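Local coordinates for glycine betaine/carnitine/choline ABC transporter (Staphylococcus aureus subsp. aureus Mu50, PDB 3O66), which probably serves as the substrate-binding component of an ABC importer, capturing glycine betaine, carnitine, choline or a related solute for uptake, at residues K89-I92 / A93-G97; G72-L75 / T76-K80. All coordinates share one frame; numbering follows the deposited sequence. Where two conformers were deposited one is given.

Interaction 1. Residues K89-I92 / A93-G97; sequences KAMI and ATQQG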
ATOM      1  N   LYS A  89      -1.852 -17.426   0.905  1.00 31.24           N
ATOM      2  CA  LYS A  89      -2.783 -17.981  -0.103  1.00 31.46           C
ATOM      3  C   LYS A  89      -3.414 -16.873  -0.970  1.00 29.67           C
ATOM      4  O   LYS A  89      -3.712 -17.102  -2.146  1.00 28.66           O
ATOM      5  CB  LYS A  89      -3.873 -18.812   0.567  1.00 32.49           C
ATOM      6  CG  LYS A  89      -3.394 -20.160   1.113  1.00 36.34           C
ATOM      7  CD  LYS A  89      -4.606 -20.946   1.622  1.00 40.65           C
ATOM      8  CE  LYS A  89      -4.346 -21.619   2.947  1.00 45.14           C
ATOM      9  NZ  LYS A  89      -4.297 -23.105   2.842  1.00 48.62           N
ATOM     10  N   ALA A  90      -3.613 -15.686  -0.387  1.00 27.62           N
ATOM     11  CA  ALA A  90      -4.093 -14.540  -1.158  1.00 27.31           C
ATOM     12  C   ALA A  90      -3.067 -14.142  -2.209  1.00 26.73           C
ATOM     13  O   ALA A  90      -3.435 -13.795  -3.338  1.00 27.20           O
ATOM     14  CB  ALA A  90      -4.401 -13.319  -0.239  1.00 26.44           C
HETATM   15  N   MSE A  91      -1.788 -14.157  -1.841  1.00 26.50           N
HETATM   16  CA  MSE A  91      -0.741 -13.736  -2.787  1.00 25.99           C
HETATM   17  C   MSE A  91      -0.579 -14.770  -3.906  1.00 26.77           C
HETATM   18  O   MSE A  91      -0.450 -14.417  -5.076  1.00 27.00           O
HETATM   19  CB  MSE A  91       0.604 -13.457  -2.099  1.00 24.54           C
HETATM   20  CG  MSE A  91       1.692 -12.949  -3.085  1.00 23.38           C
HETATM   21 SE   MSE A  91       1.136 -11.338  -4.079  0.75 22.66          SE
HETATM   22  CE  MSE A  91       1.991 -10.074  -2.897  1.00 20.84           C
ATOM     23  N   ILE A  92      -0.579 -16.045  -3.537  1.00 27.94           N
ATOM     24  CA  ILE A  92      -0.517 -17.116  -4.529  1.00 29.01           C
ATOM     25  C   ILE A  92      -1.682 -17.018  -5.539  1.00 28.60           C
ATOM     26  O   ILE A  92      -1.474 -17.132  -6.762  1.00 28.89           O
ATOM     27  CB  ILE A  92      -0.478 -18.517  -3.854  1.00 30.19           C
ATOM     28  CG1 ILE A  92       0.886 -18.733  -3.178  1.00 31.26           C
ATOM     29  CG2 ILE A  92      -0.760 -19.641  -4.893  1.00 32.22           C
ATOM     30  CD1 ILE A  92       0.917 -19.884  -2.148  1.00 33.03           C
ATOM     31  N   ALA A  93      -2.900 -16.836  -5.036  1.00 27.95           N
ATOM     32  CA  ALA A  93      -4.077 -16.684  -5.911  1.00 27.19           C
ATOM     33  C   ALA A  93      -3.921 -15.468  -6.829  1.00 26.05           C
ATOM     34  O   ALA A  93      -4.282 -15.525  -7.987  1.00 26.35           O
ATOM     35  CB  ALA A  93      -5.361 -16.552  -5.090  1.00 26.85           C
ATOM     36  N   THR A  94      -3.395 -14.365  -6.304  1.00 24.90           N
ATOM     37  CA  THR A  94      -3.167 -13.171  -7.122  1.00 24.34           C
ATOM     38  C   THR A  94      -2.121 -13.401  -8.230  1.00 24.38           C
ATOM     39  O   THR A  94      -2.305 -12.996  -9.386  1.00 24.77           O
ATOM     40  CB  THR A  94      -2.790 -11.951  -6.233  1.00 22.91           C
ATOM     41  OG1 THR A  94      -3.776 -11.818  -5.209  1.00 23.52           O
ATOM     42  CG2 THR A  94      -2.780 -10.658  -7.059  1.00 23.36           C
ATOM     43  N   GLN A  95      -1.013 -14.029  -7.881  1.00 24.77           N
ATOM     44  CA  GLN A  95       0.059 -14.232  -8.856  1.00 24.83           C
ATOM     45  C   GLN A  95      -0.350 -15.215  -9.966  1.00 25.24           C
ATOM     46  O   GLN A  95      -0.059 -14.979 -11.138  1.00 25.19           O
ATOM     47  CB  GLN A  95       1.341 -14.688  -8.139  1.00 25.45           C
ATOM     48  CG  GLN A  95       1.924 -13.581  -7.285  1.00 25.50           C
ATOM     49  CD  GLN A  95       3.060 -14.011  -6.385  1.00 27.49           C
ATOM     50  OE1 GLN A  95       3.149 -15.176  -5.978  1.00 27.52           O
ATOM     51  NE2 GLN A  95       3.932 -13.053  -6.045  1.00 27.17           N
ATOM     52  N   GLN A  96      -1.061 -16.272  -9.578  1.00 25.80           N
ATOM     53  CA  GLN A  96      -1.531 -17.311 -10.514  1.00 27.26           C
ATOM     54  C   GLN A  96      -2.544 -16.665 -11.484  1.00 26.48           C
ATOM     55  O   GLN A  96      -2.448 -16.822 -12.691  1.00 25.78           O
ATOM     56  CB  GLN A  96      -2.177 -18.481  -9.740  1.00 29.16           C
ATOM     57  CG  GLN A  96      -1.178 -19.420  -9.034  1.00 33.76           C
ATOM     58  CD  GLN A  96      -1.854 -20.545  -8.211  1.00 42.70           C
ATOM     59  OE1 GLN A  96      -3.036 -20.442  -7.822  1.00 46.42           O
ATOM     60  NE2 GLN A  96      -1.094 -21.616  -7.927  1.00 45.35           N
ATOM     61  N   GLY A  97      -3.467 -15.882 -10.930  1.00 25.65           N
ATOM     62  CA  GLY A  97      -4.476 -15.175 -11.707  1.00 25.45           C
ATOM     63  C   GLY A  97      -3.903 -14.190 -12.719  1.00 24.96           C
ATOM     64  O   GLY A  97      -4.324 -14.182 -13.878  1.00 25.81           O
TER

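Interaction 2. Residues G72-L75 / T76-K80; sequences GTDL and TGALK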
ATOM      1  N   GLY A  72      -5.043  -7.545  -2.478  1.00 25.82           N
ATOM      2  CA  GLY A  72      -6.468  -7.648  -2.162  1.00 27.19           C
ATOM      3  C   GLY A  72      -7.339  -6.826  -3.107  1.00 27.63           C
ATOM      4  O   GLY A  72      -8.485  -7.191  -3.388  1.00 29.18           O
ATOM      5  N   THR A  73      -6.806  -5.715  -3.604  1.00 26.48           N
ATOM      6  CA  THR A  73      -7.566  -4.896  -4.540  1.00 26.59           C
ATOM      7  C   THR A  73      -7.663  -5.631  -5.856  1.00 26.52           C
ATOM      8  O   THR A  73      -8.744  -5.719  -6.443  1.00 26.75           O
ATOM      9  CB  THR A  73      -6.899  -3.561  -4.798  1.00 26.09           C
ATOM     10  OG1 THR A  73      -6.874  -2.812  -3.577  1.00 25.62           O
ATOM     11  CG2 THR A  73      -7.688  -2.782  -5.886  1.00 27.19           C
ATOM     12  N   ASP A  74      -6.531  -6.141  -6.336  1.00 25.70           N
ATOM     13  CA  ASP A  74      -6.535  -6.749  -7.661  1.00 26.85           C
ATOM     14  C   ASP A  74      -7.171  -8.156  -7.728  1.00 27.24           C
ATOM     15  O   ASP A  74      -7.682  -8.563  -8.779  1.00 27.34           O
ATOM     16  CB  ASP A  74      -5.136  -6.694  -8.248  1.00 27.10           C
ATOM     17  CG  ASP A  74      -4.819  -5.327  -8.812  1.00 27.15           C
ATOM     18  OD1 ASP A  74      -5.607  -4.813  -9.632  1.00 28.95           O
ATOM     19  OD2 ASP A  74      -3.805  -4.739  -8.407  1.00 30.56           O
ATOM     20  N   LEU A  75      -7.139  -8.875  -6.603  1.00 27.21           N
ATOM     21  CA  LEU A  75      -7.785 -10.175  -6.508  1.00 28.02           C
ATOM     22  C   LEU A  75      -9.308 -10.107  -6.645  1.00 29.66           C
ATOM     23  O   LEU A  75      -9.901 -10.978  -7.288  1.00 30.13           O
ATOM     24  CB  LEU A  75      -7.402 -10.922  -5.225  1.00 27.60           C
ATOM     25  CG  LEU A  75      -7.947 -12.344  -5.048  1.00 27.63           C
ATOM     26  CD1 LEU A  75      -7.522 -13.271  -6.198  1.00 26.34           C
ATOM     27  CD2 LEU A  75      -7.509 -12.935  -3.733  1.00 28.76           C
ATOM     28  N   THR A  76      -9.940  -9.115  -6.018  1.00 29.51           N
ATOM     29  CA  THR A  76     -11.386  -8.982  -6.141  1.00 31.91           C
ATOM     30  C   THR A  76     -11.814  -8.024  -7.263  1.00 31.88           C
ATOM     31  O   THR A  76     -12.967  -8.043  -7.699  1.00 33.67           O
ATOM     32  CB  THR A  76     -12.046  -8.573  -4.803  1.00 32.56           C
ATOM     33  OG1 THR A  76     -11.595  -7.271  -4.441  1.00 33.26           O
ATOM     34  CG2 THR A  76     -11.708  -9.583  -3.687  1.00 33.70           C
ATOM     35  N   GLY A  77     -10.893  -7.168  -7.699  1.00 30.92           N
ATOM     36  CA  GLY A  77     -11.165  -6.230  -8.768  1.00 30.83           C
ATOM     37  C   GLY A  77     -10.868  -6.898 -10.098  1.00 31.16           C
ATOM     38  O   GLY A  77     -11.703  -7.624 -10.630  1.00 31.74           O
ATOM     39  N   ALA A  78      -9.665  -6.675 -10.619  1.00 30.24           N
ATOM     40  CA  ALA A  78      -9.308  -7.153 -11.947  1.00 30.38           C
ATOM     41  C   ALA A  78      -9.540  -8.664 -12.125  1.00 30.89           C
ATOM     42  O   ALA A  78     -10.084  -9.097 -13.149  1.00 31.60           O
ATOM     43  CB  ALA A  78      -7.856  -6.785 -12.249  1.00 29.62           C
ATOM     44  N   LEU A  79      -9.164  -9.463 -11.123  1.00 29.98           N
ATOM     45  CA  LEU A  79      -9.299 -10.916 -11.229  1.00 31.06           C
ATOM     46  C   LEU A  79     -10.724 -11.412 -11.003  1.00 32.90           C
ATOM     47  O   LEU A  79     -11.042 -12.544 -11.368  1.00 34.24           O
ATOM     48  CB  LEU A  79      -8.330 -11.625 -10.289  1.00 29.93           C
ATOM     49  CG  LEU A  79      -6.860 -11.488 -10.674  1.00 27.99           C
ATOM     50  CD1 LEU A  79      -5.992 -12.243  -9.681  1.00 26.47           C
ATOM     51  CD2 LEU A  79      -6.654 -12.027 -12.131  1.00 29.01           C
ATOM     52  N   LYS A  80     -11.579 -10.577 -10.411  0.50 33.40           N
ATOM     53  CA  LYS A  80     -13.000 -10.919 -10.192  0.50 35.03           C
ATOM     54  C   LYS A  80     -13.194 -12.140  -9.286  0.50 35.65           C
ATOM     55  O   LYS A  80     -14.176 -12.878  -9.449  0.50 36.95           O
ATOM     56  CB  LYS A  80     -13.714 -11.193 -11.533  0.50 36.27           C
ATOM     57  CG  LYS A  80     -14.109  -9.977 -12.376  0.50 37.98           C
ATOM     58  CD  LYS A  80     -14.409 -10.409 -13.813  0.50 40.38           C
ATOM     59  CE  LYS A  80     -15.743  -9.862 -14.341  0.50 43.48           C
ATOM     60  NZ  LYS A  80     -15.603  -8.622 -15.158  0.50 43.68           N
TER
HETATM   61  O   HOH W   1     -11.132  -4.460  -5.686  1.00 39.40           O
HETATM   62  O   HOH W   2      -8.191  -4.147  -9.931  1.00 27.94           O

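Interaction 1. Residues K89-I92 / A93-G97
Lys89 meets Ala93 through the backbone: its carbonyl O accepts Ala93 N at 3.0 Å, and the methyl group of Ala93 lies against the same oxygen. Where Lys89 gives one carbonyl to one donor, Ala90 O is gripped twice. Thr94 N reaches it as the regular i to i+4 bond, and Thr94 OG1 donates to it as well at 2.7 Å, the two donors arriving from opposite faces of the carbonyl plane. The threonine hydroxyl can do this because OG1 stands beside its own backbone N (chi1 -52°), folded back toward the preceding turn. A buried polar side chain is thereby satisfied inside the helix. Met91, a selenomethionine, comes next. Its O takes Gln95 N at 2.9 Å, almost in line with the carbonyl bond, while its side chain crosses that of Gln95 at a slant. CG lies 3.7 Å from Gln95 NE2, and SE touches the same amide nitrogen and Gln95 CG by packing alone. The polar partner of the amide lies outside the two segments: NE2 donates to Asp108 OD1. Ile92 closes the run: its O receives Gln96 N, and its CG2 rests 3.6 Å from Gln96 CD. These two side chains run alongside each other in the same direction, an aliphatic branch against an amide on an exposed face. Four successive i to i+4 bonds join the two halves of about two and a half turns of helix 87-102, and Gly97 N to Ala93 O carries the series on. Lys89 N is held by Asp86 just before the helix. Around the cylinder, Ala93 and Thr94 face Leu75 of helix 71-76, Met91 and Thr94 touch Phe106 of strand 104-106, and Ala90 packs on Ile84 and Pro219 of neighbouring loops.

Interaction 2. Residues G72-L75 / T76-K80
Leu75 and Leu79 make the apolar contact across this helix end, their CD1 atoms 3.9 Å apart on side chains that run at an angle to one another. Leu79 CB also rests 3.4 Å from Leu75 O. Leu79 is brought there by its backbone: Leu79 N donates to Asp74 O at 2.9 Å, with the N-H pointing nearly straight at the oxygen (166°). That i to i+5 bond follows the last i to i+4 bond, from Gly77 N to Thr73 O, which is more bent at 135°. Between them the chain leaves helical geometry at Gly77, and a type I turn from Gly77 to Lys80 carries it away. Two waters seal the end. One donates to Thr73 O and is hydrogen-bonded to Thr76 OG1 at 3.1 Å, the hydroxyl lying between the backbone N and carbonyl carbon of its residue (chi1 65°). The other donates to Asp74 OD1 at 2.7 Å and accepts from Ala78 N, tying the second residue of the turn, Ala78, to the carboxylate. The aspartate is positioned in turn by Arg69, whose NE forms a salt bridge with OD2. Further out, Leu79 O accepts from Lys101 NZ, and Leu75 is backbone-bonded to Glu81. The segment finishes helix 71-76, directly after strand 65-70, and starts the loop to helix 87-102. Against that helix Leu75 packs on Thr94, Asp74 on Phe98, and Leu79 on Phe98 and Phe102.

Overall arrangement
Interactions 1 and 2 lie in series along the chain, their centres about 10 Å apart, and meet where helix 71-76 and its exit turn pack on helix 87-102. Leu79 CD2 comes within 3.5 Å of Gly97 C, while Leu75 CB lies 3.7 Å from Thr94 OG1, so Leu75 of the helix and Leu79 of its exit turn press on the turns that interaction 1 organises. The two helices lie together on one side of the mixed sheet containing strands 65-70 and 104-106, one of two such sheets in a fold of the periplasmic binding protein type. A triethylene glycol, probably from the crystallisation liquor, lies about 4 Å from the Thr73 side chain.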